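Local structure of 2-oxoglutarate dehydrogenase E3 component (Thermus thermophilus, 2YQU) at residues L134-S139 with Y298-V303; P167-V172 with E252-L257; I284-H289 with V303-M308. The protein probably oxidises protein-bound dihydrolipoyl groups with NAD(+), as the FAD-containing lipoamide dehydrogenase (E3) subunit of a 2-oxoacid dehydrogenase complex. One frame throughout, in Å; residues are numbered along the deposited sequence.

Interaction 1 of 3, residues L134-S139 with Y298-V303. With FAD (flavin-adenine dinucleotide), chain D.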
loop_
_atom_site.group_PDB
_atom_site.type_symbol
_atom_site.label_atom_id
_atom_site.label_comp_id
_atom_site.label_asym_id
_atom_site.label_seq_id
_atom_site.Cartn_x
_atom_site.Cartn_y
_atom_site.Cartn_z
ATOM N N LEU A 134 20.637 -19.311 21.004
ATOM C CA LEU A 134 19.350 -19.000 20.410
ATOM C C LEU A 134 19.092 -20.013 19.316
ATOM O O LEU A 134 19.794 -20.019 18.310
ATOM C CB LEU A 134 19.374 -17.595 19.816
ATOM C CG LEU A 134 18.137 -17.157 19.034
ATOM C CD1 LEU A 134 16.902 -17.180 19.906
ATOM C CD2 LEU A 134 18.370 -15.777 18.448
ATOM N N ILE A 135 18.110 -20.874 19.543
ATOM C CA ILE A 135 17.696 -21.891 18.573
ATOM C C ILE A 135 16.691 -21.275 17.611
ATOM O O ILE A 135 15.603 -20.878 18.025
ATOM C CB ILE A 135 17.071 -23.112 19.272
ATOM C CG1 ILE A 135 18.062 -23.724 20.278
ATOM C CG2 ILE A 135 16.678 -24.168 18.239
ATOM C CD1 ILE A 135 17.432 -24.646 21.267
ATOM N N ALA A 136 17.073 -21.228 16.337
ATOM C CA ALA A 136 16.272 -20.653 15.267
ATOM C C ALA A 136 16.372 -21.554 14.032
ATOM O O ALA A 136 16.662 -21.095 12.932
ATOM C CB ALA A 136 16.748 -19.226 14.963
ATOM N N THR A 137 16.110 -22.842 14.254
ATOM C CA THR A 137 16.248 -23.886 13.234
ATOM C C THR A 137 15.065 -24.043 12.273
ATOM O O THR A 137 15.107 -24.863 11.353
ATOM C CB THR A 137 16.526 -25.249 13.924
ATOM O OG1 THR A 137 15.625 -25.461 15.019
ATOM C CG2 THR A 137 17.891 -25.255 14.552
ATOM N N GLY A 138 14.004 -23.276 12.488
ATOM C CA GLY A 138 12.938 -23.165 11.508
ATOM C C GLY A 138 12.059 -24.395 11.389
ATOM O O GLY A 138 11.803 -25.092 12.376
ATOM N N SER A 139 11.612 -24.660 10.164
ATOM C CA SER A 139 10.705 -25.772 9.877
ATOM C C SER A 139 11.102 -26.490 8.588
ATOM O O SER A 139 12.082 -26.132 7.935
ATOM C CB SER A 139 9.264 -25.275 9.768
ATOM O OG SER A 139 9.155 -24.300 8.756
ATOM N N TYR A 298 17.289 -19.717 24.340
ATOM C CA TYR A 298 16.050 -19.174 23.820
ATOM C C TYR A 298 15.700 -19.899 22.524
ATOM O O TYR A 298 16.560 -20.494 21.891
ATOM C CB TYR A 298 16.212 -17.692 23.521
ATOM C CG TYR A 298 16.406 -16.783 24.725
ATOM C CD1 TYR A 298 17.549 -16.867 25.515
ATOM C CD2 TYR A 298 15.475 -15.805 25.029
ATOM C CE1 TYR A 298 17.739 -16.013 26.601
ATOM C CE2 TYR A 298 15.654 -14.947 26.110
ATOM C CZ TYR A 298 16.782 -15.058 26.891
ATOM O OH TYR A 298 16.950 -14.199 27.962
ATOM N N ALA A 299 14.440 -19.825 22.119
ATOM C CA ALA A 299 14.012 -20.379 20.830
ATOM C C ALA A 299 12.960 -19.485 20.199
ATOM O O ALA A 299 12.134 -18.912 20.903
ATOM C CB ALA A 299 13.471 -21.779 21.010
ATOM N N ILE A 300 13.004 -19.384 18.873
ATOM C CA ILE A 300 12.185 -18.430 18.114
ATOM C C ILE A 300 11.787 -18.972 16.746
ATOM O O ILE A 300 12.366 -19.923 16.244
ATOM C CB ILE A 300 12.957 -17.107 17.879
ATOM C CG1 ILE A 300 14.236 -17.370 17.059
ATOM C CG2 ILE A 300 13.264 -16.401 19.208
ATOM C CD1 ILE A 300 14.921 -16.129 16.483
ATOM N N GLY A 301 10.823 -18.306 16.126
ATOM C CA GLY A 301 10.443 -18.594 14.764
ATOM C C GLY A 301 9.621 -19.852 14.607
ATOM O O GLY A 301 8.884 -20.253 15.504
ATOM N N ASP A 302 9.753 -20.472 13.439
ATOM C CA ASP A 302 8.976 -21.643 13.087
ATOM C C ASP A 302 9.174 -22.835 14.023
ATOM O O ASP A 302 8.355 -23.739 14.019
ATOM C CB ASP A 302 9.307 -22.109 11.662
ATOM C CG ASP A 302 8.687 -21.252 10.586
ATOM O OD1 ASP A 302 8.734 -21.690 9.407
ATOM O OD2 ASP A 302 8.149 -20.148 10.808
ATOM N N VAL A 303 10.269 -22.864 14.785
ATOM C CA VAL A 303 10.523 -23.981 15.696
ATOM C C VAL A 303 9.738 -23.896 17.019
ATOM O O VAL A 303 9.688 -24.859 17.763
ATOM C CB VAL A 303 12.040 -24.171 15.979
ATOM C CG1 VAL A 303 12.532 -23.257 17.103
ATOM C CG2 VAL A 303 12.335 -25.625 16.301
HETATM P PA FAD D . 14.122 -20.625 8.661
HETATM O O1A FAD D . 13.604 -21.922 8.163
HETATM O O2A FAD D . 13.885 -19.463 7.687
HETATM O O5B FAD D . 15.675 -20.788 9.011
HETATM C C5B FAD D . 16.118 -21.928 9.704
HETATM C C4B FAD D . 17.542 -22.192 9.263
HETATM O O4B FAD D . 18.143 -23.048 10.213
HETATM C C3B FAD D . 17.625 -22.899 7.913
HETATM O O3B FAD D . 18.390 -22.133 7.010
HETATM C C2B FAD D . 18.304 -24.221 8.216
HETATM O O2B FAD D . 19.217 -24.590 7.207
HETATM C C1B FAD D . 19.000 -23.942 9.538
HETATM N N9A FAD D . 19.208 -25.077 10.442
HETATM C C8A FAD D . 18.277 -25.949 10.945
HETATM N N7A FAD D . 18.890 -26.799 11.789
HETATM C C5A FAD D . 20.205 -26.482 11.832
HETATM C C6A FAD D . 21.288 -27.018 12.522
HETATM N N6A FAD D . 21.149 -27.955 13.457
HETATM N N1A FAD D . 22.515 -26.436 12.339
HETATM C C2A FAD D . 22.710 -25.358 11.511
HETATM N N3A FAD D . 21.630 -24.827 10.838
HETATM C C4A FAD D . 20.413 -25.395 10.997
HETATM N N1 FAD D . 6.597 -16.241 5.418
HETATM C C2 FAD D . 6.164 -14.934 5.368
HETATM O O2 FAD D . 6.109 -14.240 6.388
HETATM N N3 FAD D . 5.784 -14.390 4.166
HETATM C C4 FAD D . 5.822 -15.141 3.013
HETATM O O4 FAD D . 5.666 -14.548 1.959
HETATM C C4X FAD D . 6.263 -16.464 3.042
HETATM N N5 FAD D . 6.307 -17.226 1.885
HETATM C C5X FAD D . 6.758 -18.542 1.955
HETATM C C6 FAD D . 6.798 -19.308 0.787
HETATM C C7 FAD D . 7.247 -20.636 0.836
HETATM C C7M FAD D . 7.376 -21.397 -0.458
HETATM C C8 FAD D . 7.654 -21.189 2.046
HETATM C C8M FAD D . 8.430 -22.481 2.088
HETATM C C9 FAD D . 7.608 -20.423 3.212
HETATM C C9A FAD D . 7.152 -19.099 3.174
HETATM N N10 FAD D . 7.090 -18.329 4.338
HETATM C C10 FAD D . 6.650 -17.016 4.261
HETATM C "C1'" FAD D . 7.381 -18.898 5.703
HETATM C "C2'" FAD D . 8.807 -18.498 6.092
HETATM O "O2'" FAD D . 9.741 -18.990 5.144
HETATM C "C3'" FAD D . 9.168 -18.944 7.505
HETATM O "O3'" FAD D . 8.167 -18.517 8.409
HETATM C "C4'" FAD D . 10.497 -18.342 7.946
HETATM O "O4'" FAD D . 11.526 -18.724 7.066
HETATM C "C5'" FAD D . 10.822 -18.746 9.389
HETATM O "O5'" FAD D . 12.089 -18.250 9.759
HETATM P P FAD D . 12.995 -19.040 10.826
HETATM O O1P FAD D . 14.222 -18.235 11.110
HETATM O O2P FAD D . 12.182 -19.462 12.036
HETATM O O3P FAD D . 13.444 -20.414 10.108
HETATM O O HOH W 1 12.991 -20.990 13.975
HETATM O O HOH W 2 11.198 -22.629 8.058
#

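Interaction 2 of 3, residues P167-V172 with E252-L257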
loop_
_atom_site.group_PDB
_atom_site.type_symbol
_atom_site.label_atom_id
_atom_site.label_comp_id
_atom_site.label_asym_id
_atom_site.label_seq_id
_atom_site.Cartn_x
_atom_site.Cartn_y
_atom_site.Cartn_z
ATOM N N PRO A 167 3.496 -27.331 -15.932
ATOM C CA PRO A 167 2.765 -28.602 -15.885
ATOM C C PRO A 167 1.401 -28.445 -16.531
ATOM O O PRO A 167 0.674 -27.515 -16.195
ATOM C CB PRO A 167 2.642 -28.890 -14.385
ATOM C CG PRO A 167 2.741 -27.566 -13.729
ATOM C CD PRO A 167 3.626 -26.719 -14.596
ATOM N N LYS A 168 1.055 -29.329 -17.463
ATOM C CA LYS A 168 -0.269 -29.280 -18.065
ATOM C C LYS A 168 -1.340 -29.418 -16.988
ATOM O O LYS A 168 -2.331 -28.699 -17.003
ATOM C CB LYS A 168 -0.439 -30.353 -19.148
ATOM C CG LYS A 168 -1.741 -30.220 -19.920
ATOM C CD LYS A 168 -1.822 -31.196 -21.101
ATOM C CE LYS A 168 -3.252 -31.672 -21.330
ATOM N NZ LYS A 168 -3.631 -32.752 -20.354
ATOM N N ARG A 169 -1.116 -30.330 -16.043
ATOM C CA ARG A 169 -2.001 -30.521 -14.900
ATOM C C ARG A 169 -1.165 -30.515 -13.614
ATOM O O ARG A 169 -0.176 -31.232 -13.505
ATOM C CB ARG A 169 -2.776 -31.842 -15.033
ATOM C CG ARG A 169 -3.824 -31.843 -16.151
ATOM C CD ARG A 169 -4.761 -33.050 -16.145
ATOM N NE ARG A 169 -4.080 -34.304 -16.473
ATOM C CZ ARG A 169 -4.637 -35.519 -16.394
ATOM N NH1 ARG A 169 -5.894 -35.677 -15.987
ATOM N NH2 ARG A 169 -3.924 -36.591 -16.715
ATOM N N LEU A 170 -1.553 -29.675 -12.662
ATOM C CA LEU A 170 -0.915 -29.616 -11.351
ATOM C C LEU A 170 -1.979 -29.861 -10.286
ATOM O O LEU A 170 -3.039 -29.255 -10.329
ATOM C CB LEU A 170 -0.276 -28.239 -11.140
ATOM C CG LEU A 170 0.254 -27.937 -9.734
ATOM C CD1 LEU A 170 1.396 -28.884 -9.393
ATOM C CD2 LEU A 170 0.708 -26.496 -9.647
ATOM N N ILE A 171 -1.706 -30.765 -9.350
ATOM C CA ILE A 171 -2.553 -30.924 -8.178
ATOM C C ILE A 171 -1.770 -30.403 -6.984
ATOM O O ILE A 171 -0.628 -30.783 -6.780
ATOM C CB ILE A 171 -2.958 -32.399 -7.954
ATOM C CG1 ILE A 171 -3.838 -32.892 -9.111
ATOM C CG2 ILE A 171 -3.700 -32.562 -6.625
ATOM C CD1 ILE A 171 -4.004 -34.394 -9.150
ATOM N N VAL A 172 -2.383 -29.510 -6.227
ATOM C CA VAL A 172 -1.845 -29.045 -4.955
ATOM C C VAL A 172 -2.607 -29.743 -3.824
ATOM O O VAL A 172 -3.810 -29.574 -3.667
ATOM C CB VAL A 172 -1.991 -27.514 -4.808
ATOM C CG1 VAL A 172 -1.415 -27.039 -3.482
ATOM C CG2 VAL A 172 -1.350 -26.779 -5.996
ATOM N N GLU A 252 -5.094 -37.803 -11.724
ATOM C CA GLU A 252 -3.794 -37.878 -12.372
ATOM C C GLU A 252 -3.349 -36.469 -12.733
ATOM O O GLU A 252 -4.167 -35.629 -13.092
ATOM C CB GLU A 252 -3.875 -38.746 -13.633
ATOM C CG GLU A 252 -3.561 -40.212 -13.373
ATOM C CD GLU A 252 -4.036 -41.132 -14.482
ATOM O OE1 GLU A 252 -4.306 -42.319 -14.188
ATOM O OE2 GLU A 252 -4.136 -40.679 -15.640
ATOM N N ALA A 253 -2.048 -36.227 -12.630
ATOM C CA ALA A 253 -1.457 -34.950 -13.014
ATOM C C ALA A 253 0.010 -35.115 -13.410
ATOM O O ALA A 253 0.613 -36.168 -13.189
ATOM C CB ALA A 253 -1.600 -33.948 -11.875
ATOM N N ASP A 254 0.580 -34.078 -14.009
ATOM C CA ASP A 254 1.990 -34.087 -14.397
ATOM C C ASP A 254 2.913 -33.858 -13.201
ATOM O O ASP A 254 4.024 -34.385 -13.141
ATOM C CB ASP A 254 2.248 -33.016 -15.451
ATOM C CG ASP A 254 1.462 -33.252 -16.709
ATOM O OD1 ASP A 254 0.378 -32.642 -16.858
ATOM O OD2 ASP A 254 1.848 -34.043 -17.593
ATOM N N ARG A 255 2.461 -33.019 -12.279
ATOM C CA ARG A 255 3.160 -32.767 -11.023
ATOM C C ARG A 255 2.127 -32.707 -9.911
ATOM O O ARG A 255 0.991 -32.291 -10.127
ATOM C CB ARG A 255 3.926 -31.434 -11.060
ATOM C CG ARG A 255 4.823 -31.227 -12.252
ATOM C CD ARG A 255 6.128 -32.007 -12.213
ATOM N NE ARG A 255 6.878 -31.832 -13.456
ATOM C CZ ARG A 255 7.977 -32.511 -13.782
ATOM N NH1 ARG A 255 8.473 -33.437 -12.971
ATOM N NH2 ARG A 255 8.582 -32.267 -14.939
ATOM N N VAL A 256 2.525 -33.135 -8.722
ATOM C CA VAL A 256 1.709 -32.970 -7.535
ATOM C C VAL A 256 2.547 -32.277 -6.479
ATOM O O VAL A 256 3.642 -32.730 -6.156
ATOM C CB VAL A 256 1.189 -34.317 -6.999
ATOM C CG1 VAL A 256 0.464 -34.135 -5.672
ATOM C CG2 VAL A 256 0.293 -34.985 -8.022
ATOM N N LEU A 257 2.039 -31.162 -5.964
ATOM C CA LEU A 257 2.697 -30.414 -4.897
ATOM C C LEU A 257 2.083 -30.826 -3.570
ATOM O O LEU A 257 0.902 -30.635 -3.339
ATOM C CB LEU A 257 2.532 -28.900 -5.096
ATOM C CG LEU A 257 2.919 -27.979 -3.922
ATOM C CD1 LEU A 257 4.332 -28.233 -3.464
ATOM C CD2 LEU A 257 2.773 -26.511 -4.319
HETATM O O HOH W 3 -1.578 -33.734 -18.205
#

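Interaction 3 of 3, residues I284-H289 with V303-M308. With FAD (flavin-adenine dinucleotide), chain D.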
loop_
_atom_site.group_PDB
_atom_site.type_symbol
_atom_site.label_atom_id
_atom_site.label_comp_id
_atom_site.label_asym_id
_atom_site.label_seq_id
_atom_site.Cartn_x
_atom_site.Cartn_y
_atom_site.Cartn_z
ATOM N N ILE A 284 9.718 -26.511 20.292
ATOM C CA ILE A 284 10.443 -26.308 21.544
ATOM C C ILE A 284 9.607 -25.364 22.388
ATOM O O ILE A 284 9.362 -24.217 21.980
ATOM C CB ILE A 284 11.837 -25.694 21.286
ATOM C CG1 ILE A 284 12.678 -26.619 20.406
ATOM C CG2 ILE A 284 12.551 -25.405 22.618
ATOM C CD1 ILE A 284 13.920 -25.982 19.839
ATOM N N PRO A 285 9.127 -25.829 23.541
ATOM C CA PRO A 285 8.358 -24.959 24.431
ATOM C C PRO A 285 9.177 -23.756 24.907
ATOM O O PRO A 285 10.333 -23.905 25.262
ATOM C CB PRO A 285 8.002 -25.877 25.605
ATOM C CG PRO A 285 8.123 -27.254 25.063
ATOM C CD PRO A 285 9.240 -27.193 24.089
ATOM N N VAL A 286 8.574 -22.578 24.864
ATOM C CA VAL A 286 9.193 -21.365 25.390
ATOM C C VAL A 286 8.185 -20.562 26.212
ATOM O O VAL A 286 6.972 -20.739 26.078
ATOM C CB VAL A 286 9.771 -20.481 24.259
ATOM C CG1 VAL A 286 10.950 -21.167 23.597
ATOM C CG2 VAL A 286 8.713 -20.132 23.216
ATOM N N ASP A 287 8.696 -19.681 27.064
ATOM C CA ASP A 287 7.855 -18.804 27.876
ATOM C C ASP A 287 7.626 -17.487 27.136
ATOM O O ASP A 287 7.928 -17.378 25.951
ATOM C CB ASP A 287 8.451 -18.608 29.287
ATOM C CG ASP A 287 9.818 -17.938 29.278
ATOM O OD1 ASP A 287 10.599 -18.194 30.220
ATOM O OD2 ASP A 287 10.201 -17.154 28.392
ATOM N N GLU A 288 7.068 -16.495 27.823
ATOM C CA GLU A 288 6.704 -15.235 27.174
ATOM C C GLU A 288 7.904 -14.364 26.781
ATOM O O GLU A 288 7.744 -13.404 26.034
ATOM C CB GLU A 288 5.722 -14.434 28.039
ATOM C CG GLU A 288 6.144 -14.212 29.484
ATOM C CD GLU A 288 5.198 -13.277 30.219
ATOM O OE1 GLU A 288 4.717 -13.647 31.319
ATOM O OE2 GLU A 288 4.929 -12.170 29.692
ATOM N N HIS A 289 9.094 -14.694 27.281
ATOM C CA HIS A 289 10.323 -14.022 26.856
ATOM C C HIS A 289 11.160 -14.864 25.899
ATOM O O HIS A 289 12.308 -14.528 25.623
ATOM C CB HIS A 289 11.144 -13.645 28.079
ATOM C CG HIS A 289 10.367 -12.860 29.082
ATOM N ND1 HIS A 289 10.403 -11.486 29.138
ATOM C CD2 HIS A 289 9.502 -13.255 30.044
ATOM C CE1 HIS A 289 9.610 -11.069 30.111
ATOM N NE2 HIS A 289 9.049 -12.123 30.670
ATOM N N VAL A 303 10.269 -22.864 14.785
ATOM C CA VAL A 303 10.523 -23.981 15.696
ATOM C C VAL A 303 9.738 -23.896 17.019
ATOM O O VAL A 303 9.688 -24.859 17.763
ATOM C CB VAL A 303 12.040 -24.171 15.979
ATOM C CG1 VAL A 303 12.532 -23.257 17.103
ATOM C CG2 VAL A 303 12.335 -25.625 16.301
ATOM N N VAL A 304 9.121 -22.750 17.300
ATOM C CA VAL A 304 8.283 -22.585 18.482
ATOM C C VAL A 304 6.845 -22.247 18.076
ATOM O O VAL A 304 6.546 -22.080 16.898
ATOM C CB VAL A 304 8.846 -21.504 19.460
ATOM C CG1 VAL A 304 10.304 -21.802 19.801
ATOM C CG2 VAL A 304 8.713 -20.116 18.885
ATOM N N ARG A 305 5.963 -22.167 19.066
ATOM C CA ARG A 305 4.537 -21.903 18.835
ATOM C C ARG A 305 4.306 -20.576 18.119
ATOM O O ARG A 305 5.143 -19.683 18.177
ATOM C CB ARG A 305 3.755 -21.910 20.160
ATOM C CG ARG A 305 3.841 -20.624 21.004
ATOM C CD ARG A 305 5.189 -20.399 21.665
ATOM N NE ARG A 305 5.269 -19.113 22.364
ATOM C CZ ARG A 305 5.671 -17.971 21.816
ATOM N NH1 ARG A 305 6.017 -17.909 20.532
ATOM N NH2 ARG A 305 5.723 -16.875 22.559
ATOM N N GLY A 306 3.150 -20.451 17.471
ATOM C CA GLY A 306 2.737 -19.201 16.858
ATOM C C GLY A 306 2.795 -19.259 15.343
ATOM O O GLY A 306 3.308 -20.235 14.785
ATOM N N PRO A 307 2.291 -18.215 14.674
ATOM C CA PRO A 307 2.219 -18.197 13.208
ATOM C C PRO A 307 3.595 -18.366 12.565
ATOM O O PRO A 307 4.549 -17.693 12.954
ATOM C CB PRO A 307 1.627 -16.812 12.895
ATOM C CG PRO A 307 0.970 -16.373 14.143
ATOM C CD PRO A 307 1.749 -16.980 15.267
ATOM N N MET A 308 3.678 -19.254 11.580
ATOM C CA MET A 308 4.938 -19.564 10.938
ATOM C C MET A 308 5.172 -18.559 9.822
ATOM O O MET A 308 4.959 -18.860 8.641
ATOM C CB MET A 308 4.942 -21.000 10.419
ATOM C CG MET A 308 5.086 -22.024 11.509
ATOM S SD MET A 308 5.234 -23.687 10.834
ATOM C CE MET A 308 4.284 -24.512 11.984
HETATM P PA FAD D . 14.122 -20.625 8.661
HETATM O O1A FAD D . 13.604 -21.922 8.163
HETATM O O2A FAD D . 13.885 -19.463 7.687
HETATM O O5B FAD D . 15.675 -20.788 9.011
HETATM C C5B FAD D . 16.118 -21.928 9.704
HETATM C C4B FAD D . 17.542 -22.192 9.263
HETATM O O4B FAD D . 18.143 -23.048 10.213
HETATM C C3B FAD D . 17.625 -22.899 7.913
HETATM O O3B FAD D . 18.390 -22.133 7.010
HETATM C C2B FAD D . 18.304 -24.221 8.216
HETATM O O2B FAD D . 19.217 -24.590 7.207
HETATM C C1B FAD D . 19.000 -23.942 9.538
HETATM N N9A FAD D . 19.208 -25.077 10.442
HETATM C C8A FAD D . 18.277 -25.949 10.945
HETATM N N7A FAD D . 18.890 -26.799 11.789
HETATM C C5A FAD D . 20.205 -26.482 11.832
HETATM C C6A FAD D . 21.288 -27.018 12.522
HETATM N N6A FAD D . 21.149 -27.955 13.457
HETATM N N1A FAD D . 22.515 -26.436 12.339
HETATM C C2A FAD D . 22.710 -25.358 11.511
HETATM N N3A FAD D . 21.630 -24.827 10.838
HETATM C C4A FAD D . 20.413 -25.395 10.997
HETATM N N1 FAD D . 6.597 -16.241 5.418
HETATM C C2 FAD D . 6.164 -14.934 5.368
HETATM O O2 FAD D . 6.109 -14.240 6.388
HETATM N N3 FAD D . 5.784 -14.390 4.166
HETATM C C4 FAD D . 5.822 -15.141 3.013
HETATM O O4 FAD D . 5.666 -14.548 1.959
HETATM C C4X FAD D . 6.263 -16.464 3.042
HETATM N N5 FAD D . 6.307 -17.226 1.885
HETATM C C5X FAD D . 6.758 -18.542 1.955
HETATM C C6 FAD D . 6.798 -19.308 0.787
HETATM C C7 FAD D . 7.247 -20.636 0.836
HETATM C C7M FAD D . 7.376 -21.397 -0.458
HETATM C C8 FAD D . 7.654 -21.189 2.046
HETATM C C8M FAD D . 8.430 -22.481 2.088
HETATM C C9 FAD D . 7.608 -20.423 3.212
HETATM C C9A FAD D . 7.152 -19.099 3.174
HETATM N N10 FAD D . 7.090 -18.329 4.338
HETATM C C10 FAD D . 6.650 -17.016 4.261
HETATM C "C1'" FAD D . 7.381 -18.898 5.703
HETATM C "C2'" FAD D . 8.807 -18.498 6.092
HETATM O "O2'" FAD D . 9.741 -18.990 5.144
HETATM C "C3'" FAD D . 9.168 -18.944 7.505
HETATM O "O3'" FAD D . 8.167 -18.517 8.409
HETATM C "C4'" FAD D . 10.497 -18.342 7.946
HETATM O "O4'" FAD D . 11.526 -18.724 7.066
HETATM C "C5'" FAD D . 10.822 -18.746 9.389
HETATM O "O5'" FAD D . 12.089 -18.250 9.759
HETATM P P FAD D . 12.995 -19.040 10.826
HETATM O O1P FAD D . 14.222 -18.235 11.110
HETATM O O2P FAD D . 12.182 -19.462 12.036
HETATM O O3P FAD D . 13.444 -20.414 10.108
HETATM O O HOH W 4 6.835 -23.307 21.670
HETATM O O HOH W 5 5.074 -18.558 25.308
#

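Interaction 1 of 3, residues L134-S139 with Y298-V303
Ser139 and Asp302 meet through their side chains where two parallel strands run out against the FAD. From CB, which packs near Gly138 C, the Asp302 side chain reaches a carboxylate whose two oxygens part company. OD1 accepts the Ser139 hydroxyl at OG–OD1 2.7 Å, on its anti side and 16° out of the carboxylate plane, and also accepts a hydrogen bond from a water that donates as well to FAD O1A. OD2 turns to the cofactor and accepts from its ribityl hydroxyl, O3' to OD2 2.9 Å. With CG beside the backbone N (chi1 -76°), the carboxylate lies alongside the ribityl chain while Asp302 N donates to the phosphate oxygen O2P over 3.0 Å. The Ser139 hydroxyl is held a second time by Arg262. Gly138 CA lies against the pyrophosphate bridge, 3.1 Å from FAD O3P, where a side chain would collide with O1A; a water joins Gly138 N to Ile300 O and O2P.

Behind this site the strands are paired through Ile135, whose N donates to Tyr298 O at 2.8 Å and whose O accepts from Ile300 N at 3.1 Å. Leu134 crosses Ile300 at about a right angle, CD1 against CG2 at 3.8 Å, and Ile300 CG1 packs on Ala136 CB. Adjacent carboxyl ends of parallel strands opening onto a dinucleotide pyrophosphate are typical of the Rossmann-type FAD domain of the pyridine nucleotide-disulfide oxidoreductases.

Interaction 2 of 3, residues P167-V172 with E252-L257
Two neighbouring strands of the second Rossmann-type parallel sheet, 169-173 and 255-258, pair here, near the start of both, where strand 250-253 of an antiparallel sheet leads into 255-258. Ile171 carries the regular pairing: its N donates to Arg255 O at 3.2 Å, and its O accepts from Leu257 N at 2.8 Å. Toward the start of the strands the regular ladder is interrupted at Asp254, where Arg169 O receives Asp254 N at 3.0 Å and, more weakly, Arg255 N. Asp254 answers through its side chain, its OD1 using the anti lone pair to take Arg169 N at 2.9 Å. A water donates to the same oxygen and accepts from Arg169 NE and Lys168 NZ, so both cations probably help stabilise the carboxylate.

Arg169 bends at chi3 (-68°) to set one face of its guanidinium over the Glu252 carbonyl oxygen, with CZ 3.3 Å from that O. A leucine at Arg169 would probably leave that water without its NE donor and uncover the Glu252 carbonyl. Ile171 CD1 packs on Ala253 CB at 3.7 Å, and Leu170 CD1 lies 3.5 Å from Arg255 O. Arg255 hydrogen-bonds through NH1 to Glu152 O and forms a salt bridge through NH2 with Glu165, while the Val172 side chain lies about 4 Å from Gly179 of the predicted NAD(+) site. Such a parallel core, ending at a glycine-rich turn, is typical of the NAD-binding domain of this family.

Interaction 3 of 3, residues I284-H289 with V303-M308
Ile284 N donates to Val303 O over 3.0 Å with an N-H...O angle of 162°, the one direct hydrogen bond found between segments 284-289 and 303-308. Around it most of the contact is aliphatic. Ile284 CD1 rests on the Val303 methyls, nearest CG2 at 3.9 Å, and Val304 CG1 comes to 3.4 Å from Ile284 O. The same CG1 meets Val286 CG1 at 3.9 Å, the two valines crossing at about a right angle. The other Val286 methyl, CG2, sits over one face of the Arg305 guanidinium, offset toward its rim, and is 3.7 Å from NE. Arg305 arrives there because CG stands between the backbone N and the carbonyl carbon (chi1 80°) and the chain then folds at chi2 (-72°), bringing its end back to Val286.

Two waters bridge the segments. One donates to Ile284 O and accepts from Arg305 N; another, in the guanidinium plane at its edge, accepts from Arg305 NE at 3.0 Å and donates to Val286 O. Farther out, the arginine is fixed by a salt bridge from NH1 to Glu316 and a hydrogen bond from NH2 to Tyr333. In the other loop, Asp287 OD2 accepts His289 N in an Asx turn, while OD1 forms a salt bridge to Arg291. Ala299 lies against Ile284, Val286 and Val304, joining this packing to strand 297-299.

The charge of Arg305 is probably offset in part by Glu316, while Val286 CG2 gives one guanidinium face apolar cover; one direct backbone bond and two waters, one to Arg305 N and one to its NE, make the polar links.

Interactions 1 and 3 form one continuous region, their centres 8 Å apart, and share Val303, which faces Thr137 in one and Ile284 in the other. Ala299 joins them further, its CB 3.4 Å from Val304 CG1, and Asp302 OD2 comes 3.3 Å from Met308 CA. Both touch the FAD: 134-139 with 298-303 chiefly along the pyrophosphate and ribityl chain, 303-308 through Met308 O near the ribityl hydroxyl O3'. Interaction 2 lies apart, its centre about 33 Å from that of interaction 1, in the sheet beside the predicted NAD(+) site; its Leu257 side chain is still about 8 Å from the FAD. The contacts thus sample two separate parallel sheets, one holding the FAD and one beside the predicted NAD(+) site.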